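Local coordinates for protein proteasome accessory factor B/C (PafBC) (PDB 6SJ9) that probably acts as a transcriptional regulator of the bacterial DNA damage response, binding DNA through winged helix-turn-helix domains, at residues Pro95-Val100 and Gly455-Ser460; Leu102-Leu107 and Thr435-Leu440. All coordinates share one frame; numbering follows the deposited sequence.

In the fold
Both contacts use helix 95-118: contact 1 takes its first turns and contact 2 the stretch just after them. Their partners, on helix 457-469 and helix 427-441, follow each other in the chain, and segments 435-440 and 455-460 both lie within the PafC helix-turn-helix domain. Along the sequence the order is 95-100, 102-107, 435-440, 455-460, so the inner pair lies between the outer pair. The centres are about 12 Å apart and the two contacts touch, Leu437 of contact 2 packing on Val100 and Leu458 of contact 1. The first WYL and WCX domains come in between in sequence, so one helix early in the chain packs on helices more than 300 residues later.

Contact 1: residues Pro95-Val100 and Gly455-Ser460; sequences PAESTV and GSALES
Glu97 sends its CG off beside the backbone N (chi1 -67°) and runs out extended, while Ser460 holds OG between its backbone N and carbonyl carbon (chi1 73°); the two torsions bring carboxylate and hydroxyl together across the helices. Ser460 OG donates to Glu97 OE2, but the modelled 2.3 Å is very short and the exact length is doubtful. The other oxygen, OE1, forms a salt bridge with Lys464, about one turn further along the helix of Ser460, and accepts from Thr94 N, just before its own helix, so OE1 is held by two partners.

Next to this polar pair the backbones come close, with 5.1 Å between Glu97 CA and Ala457 CA. Ala457 CB points toward helix 95-118 and meets Ala96 CB at 3.9 Å, a methyl-to-methyl touch. What meets here is the start of helix 95-118 and the first turn of helix 457-469, in the PafC helix-turn-helix domain. Ser456 caps that helix, its OG accepting a weak bond from Glu459 N.

Val100 divides its branches: CG2 lies 4.1 Å from Ala457 CB, and CG1 reaches Leu458 CD1 at 3.6 Å. The Val100 and Leu458 side chains cross at about a right angle, and Leu437 of helix 427-441 touches both.

Contact 2: residues Leu102-Leu107 and Thr435-Leu440; sequences LLAAQL and TGLAML
Ala104 and Gly436 meet backbone to backbone: Gly436 CA sits 3.5 Å from Ala104 O, and its C-H points at that oxygen almost straight (166° at the hydrogen). A beta carbon on Gly436 would run into the same carbonyl oxygen, which makes glycine the residue that permits this approach. Alongside, Ala104 CB lies against Leu437, 3.7 Å from its CD2.

Leu440 lays its two methyls among three residues of the other helix. Its CD1 lies 3.8 Å from Ala104 N, and its CD2 is shared, 3.8 Å from Leu103 CD2 and the same distance from Leu107 CD1. With CG beside the backbone N (chi1 -68°), the forked end is carried in among these three residues. Leu107 CD1 also rests against Met439 CB at 4.0 Å.

This is a buried crossing of helices 95-118 and 427-441, segment 435-440 belonging to the PafC helix-turn-helix domain; the axes of segments 102-107 and 435-440 approach to 7.5 Å, at 104° between their directions, a spacing that the small Ala104 and Gly436 allow. Cutting Leu440 back to an alanine would probably open a gap beside Ala104 and leave the Leu103 and Leu107 methyls without their shared partner.

Further out, helix 457-469 covers Leu437 with Val461 and Thr462, and Leu440 with Leu458. Met439 turns its end away toward Tyr528 and Leu530 of strand 517-530.

Contact 1: residues Pro95-Val100 and Gly455-Ser460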
loop_
_atom_site.group_PDB
_atom_site.type_symbol
_atom_site.label_atom_id
_atom_site.label_comp_id
_atom_site.label_asym_id
_atom_site.label_seq_id
_atom_site.Cartn_x
_atom_site.Cartn_y
_atom_site.Cartn_z
ATOM N N PRO A 95 -10.351 13.647 -5.877
ATOM C CA PRO A 95 -9.319 13.439 -4.857
ATOM C C PRO A 95 -9.744 12.494 -3.742
ATOM O O PRO A 95 -8.957 11.617 -3.364
ATOM C CB PRO A 95 -9.043 14.863 -4.355
ATOM C CG PRO A 95 -9.387 15.778 -5.605
ATOM C CD PRO A 95 -10.593 15.078 -6.199
ATOM N N ALA A 96 -10.978 12.592 -3.253
ATOM C CA ALA A 96 -11.437 11.651 -2.250
ATOM C C ALA A 96 -11.323 10.216 -2.775
ATOM O O ALA A 96 -10.675 9.370 -2.148
ATOM C CB ALA A 96 -12.870 11.974 -1.811
ATOM N N GLU A 97 -11.904 9.943 -3.952
ATOM C CA GLU A 97 -11.824 8.606 -4.540
ATOM C C GLU A 97 -10.392 8.117 -4.688
ATOM O O GLU A 97 -10.112 6.933 -4.489
ATOM C CB GLU A 97 -12.492 8.582 -5.916
ATOM C CG GLU A 97 -13.945 8.786 -5.835
ATOM C CD GLU A 97 -14.589 8.966 -7.233
ATOM O OE1 GLU A 97 -13.879 9.340 -8.180
ATOM O OE2 GLU A 97 -15.814 8.747 -7.334
ATOM N N SER A 98 -9.494 8.994 -5.143
ATOM C CA SER A 98 -8.106 8.626 -5.321
ATOM C C SER A 98 -7.430 8.296 -4.005
ATOM O O SER A 98 -6.561 7.418 -3.970
ATOM C CB SER A 98 -7.362 9.784 -5.987
ATOM O OG SER A 98 -8.014 10.163 -7.195
ATOM N N THR A 99 -7.808 8.989 -2.920
ATOM C CA THR A 99 -7.187 8.694 -1.632
ATOM C C THR A 99 -7.664 7.351 -1.084
ATOM O O THR A 99 -6.853 6.554 -0.630
ATOM C CB THR A 99 -7.487 9.811 -0.623
ATOM O OG1 THR A 99 -7.152 11.073 -1.204
ATOM C CG2 THR A 99 -6.691 9.610 0.667
ATOM N N VAL A 100 -8.962 7.058 -1.197
ATOM C CA VAL A 100 -9.469 5.747 -0.810
ATOM C C VAL A 100 -8.758 4.665 -1.594
ATOM O O VAL A 100 -8.283 3.663 -1.046
ATOM C CB VAL A 100 -10.975 5.663 -1.067
ATOM C CG1 VAL A 100 -11.444 4.164 -0.844
ATOM C CG2 VAL A 100 -11.700 6.623 -0.204
ATOM N N GLY A 455 -23.596 7.126 -1.098
ATOM C CA GLY A 455 -22.898 8.315 -1.559
ATOM C C GLY A 455 -21.420 8.432 -1.247
ATOM O O GLY A 455 -20.786 9.372 -1.739
ATOM N N SER A 456 -20.826 7.509 -0.502
ATOM C CA SER A 456 -19.442 7.705 -0.093
ATOM C C SER A 456 -18.488 7.534 -1.289
ATOM O O SER A 456 -18.835 6.972 -2.333
ATOM C CB SER A 456 -19.076 6.727 1.020
ATOM O OG SER A 456 -19.087 5.388 0.537
ATOM N N ALA A 457 -17.273 8.050 -1.114
ATOM C CA ALA A 457 -16.183 7.880 -2.067
ATOM C C ALA A 457 -15.772 6.419 -2.229
ATOM O O ALA A 457 -15.341 6.001 -3.314
ATOM C CB ALA A 457 -14.960 8.664 -1.594
ATOM N N LEU A 458 -15.832 5.651 -1.156
ATOM C CA LEU A 458 -15.530 4.236 -1.274
ATOM C C LEU A 458 -16.482 3.585 -2.267
ATOM O O LEU A 458 -16.060 2.840 -3.150
ATOM C CB LEU A 458 -15.623 3.553 0.087
ATOM C CG LEU A 458 -15.510 2.035 -0.049
ATOM C CD1 LEU A 458 -14.055 1.651 -0.550
ATOM C CD2 LEU A 458 -15.822 1.343 1.303
ATOM N N GLU A 459 -17.769 3.869 -2.140
ATOM C CA GLU A 459 -18.757 3.264 -3.030
ATOM C C GLU A 459 -18.516 3.681 -4.481
ATOM O O GLU A 459 -18.569 2.853 -5.404
ATOM C CB GLU A 459 -20.174 3.648 -2.605
ATOM C CG GLU A 459 -21.220 3.104 -3.580
ATOM C CD GLU A 459 -22.582 3.817 -3.518
ATOM O OE1 GLU A 459 -22.618 5.068 -3.392
ATOM O OE2 GLU A 459 -23.618 3.124 -3.638
ATOM N N SER A 460 -18.279 4.973 -4.707
ATOM C CA SER A 460 -18.181 5.426 -6.082
ATOM C C SER A 460 -16.917 4.907 -6.755
ATOM O O SER A 460 -16.955 4.565 -7.941
ATOM C CB SER A 460 -18.259 6.967 -6.180
ATOM O OG SER A 460 -17.085 7.611 -5.718
#

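Contact 2: residues Leu102-Leu107 and Thr435-Leu440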
loop_
_atom_site.group_PDB
_atom_site.type_symbol
_atom_site.label_atom_id
_atom_site.label_comp_id
_atom_site.label_asym_id
_atom_site.label_seq_id
_atom_site.Cartn_x
_atom_site.Cartn_y
_atom_site.Cartn_z
ATOM N N LEU A 102 -5.918 4.653 -2.714
ATOM C CA LEU A 102 -4.561 4.522 -2.212
ATOM C C LEU A 102 -4.475 3.550 -1.042
ATOM O O LEU A 102 -3.560 2.724 -0.970
ATOM C CB LEU A 102 -4.094 5.902 -1.775
ATOM C CG LEU A 102 -2.738 6.094 -1.147
ATOM C CD1 LEU A 102 -1.724 5.264 -1.913
ATOM C CD2 LEU A 102 -2.412 7.610 -1.279
ATOM N N LEU A 103 -5.454 3.593 -0.155
ATOM C CA LEU A 103 -5.470 2.652 0.954
ATOM C C LEU A 103 -5.740 1.255 0.410
ATOM O O LEU A 103 -5.123 0.289 0.841
ATOM C CB LEU A 103 -6.521 3.096 1.989
ATOM C CG LEU A 103 -6.590 2.280 3.242
ATOM C CD1 LEU A 103 -5.250 2.127 3.856
ATOM C CD2 LEU A 103 -7.642 2.908 4.225
ATOM N N ALA A 104 -6.644 1.159 -0.571
ATOM C CA ALA A 104 -6.960 -0.126 -1.164
ATOM C C ALA A 104 -5.721 -0.770 -1.790
ATOM O O ALA A 104 -5.522 -1.976 -1.693
ATOM C CB ALA A 104 -8.053 0.068 -2.233
ATOM N N ALA A 105 -4.903 0.016 -2.465
ATOM C CA ALA A 105 -3.708 -0.541 -3.096
ATOM C C ALA A 105 -2.753 -1.061 -2.056
ATOM O O ALA A 105 -2.059 -2.064 -2.288
ATOM C CB ALA A 105 -3.021 0.544 -3.972
ATOM N N GLN A 106 -2.726 -0.416 -0.875
ATOM C CA GLN A 106 -1.888 -0.938 0.181
ATOM C C GLN A 106 -2.407 -2.263 0.682
ATOM O O GLN A 106 -1.615 -3.162 1.046
ATOM C CB GLN A 106 -1.806 0.052 1.341
ATOM C CG GLN A 106 -1.034 1.322 1.030
ATOM C CD GLN A 106 -0.847 2.211 2.299
ATOM O OE1 GLN A 106 -0.217 1.783 3.300
ATOM N NE2 GLN A 106 -1.358 3.442 2.245
ATOM N N LEU A 107 -3.740 -2.413 0.765
ATOM C CA LEU A 107 -4.229 -3.720 1.228
ATOM C C LEU A 107 -3.901 -4.812 0.226
ATOM O O LEU A 107 -3.548 -5.922 0.613
ATOM C CB LEU A 107 -5.734 -3.676 1.481
ATOM C CG LEU A 107 -6.190 -2.669 2.561
ATOM C CD1 LEU A 107 -7.618 -2.990 2.904
ATOM C CD2 LEU A 107 -5.313 -2.648 3.893
ATOM N N THR A 435 -9.902 -5.785 -5.012
ATOM C CA THR A 435 -9.740 -6.636 -3.852
ATOM C C THR A 435 -9.506 -5.809 -2.601
ATOM O O THR A 435 -10.088 -6.092 -1.547
ATOM C CB THR A 435 -8.610 -7.615 -4.093
ATOM O OG1 THR A 435 -8.986 -8.394 -5.233
ATOM C CG2 THR A 435 -8.475 -8.545 -2.870
ATOM N N GLY A 436 -8.658 -4.777 -2.697
ATOM C CA GLY A 436 -8.435 -3.906 -1.543
ATOM C C GLY A 436 -9.696 -3.128 -1.200
ATOM O O GLY A 436 -10.028 -2.955 -0.019
ATOM N N LEU A 437 -10.445 -2.700 -2.232
ATOM C CA LEU A 437 -11.675 -1.986 -1.970
ATOM C C LEU A 437 -12.713 -2.897 -1.327
ATOM O O LEU A 437 -13.507 -2.436 -0.502
ATOM C CB LEU A 437 -12.233 -1.377 -3.273
ATOM C CG LEU A 437 -11.367 -0.237 -3.852
ATOM C CD1 LEU A 437 -11.807 0.058 -5.271
ATOM C CD2 LEU A 437 -11.509 1.047 -3.007
ATOM N N ALA A 438 -12.751 -4.179 -1.697
ATOM C CA ALA A 438 -13.767 -5.035 -1.091
ATOM C C ALA A 438 -13.461 -5.310 0.381
ATOM O O ALA A 438 -14.385 -5.435 1.198
ATOM C CB ALA A 438 -13.950 -6.317 -1.907
HETATM N N MSE A 439 -12.188 -5.396 0.744
HETATM C CA MSE A 439 -11.857 -5.516 2.164
HETATM C C MSE A 439 -12.285 -4.216 2.892
HETATM O O MSE A 439 -12.912 -4.267 3.957
HETATM C CB MSE A 439 -10.378 -5.778 2.339
HETATM C CG MSE A 439 -9.888 -7.150 1.882
HETATM SE SE MSE A 439 -10.752 -8.591 2.965
HETATM C CE MSE A 439 -9.454 -8.875 4.354
ATOM N N LEU A 440 -11.950 -3.048 2.316
ATOM C CA LEU A 440 -12.408 -1.787 2.907
ATOM C C LEU A 440 -13.928 -1.753 3.016
ATOM O O LEU A 440 -14.473 -1.258 4.003
ATOM C CB LEU A 440 -11.922 -0.570 2.100
ATOM C CG LEU A 440 -10.409 -0.341 2.148
ATOM C CD1 LEU A 440 -9.982 0.837 1.236
ATOM C CD2 LEU A 440 -9.981 -0.068 3.614
#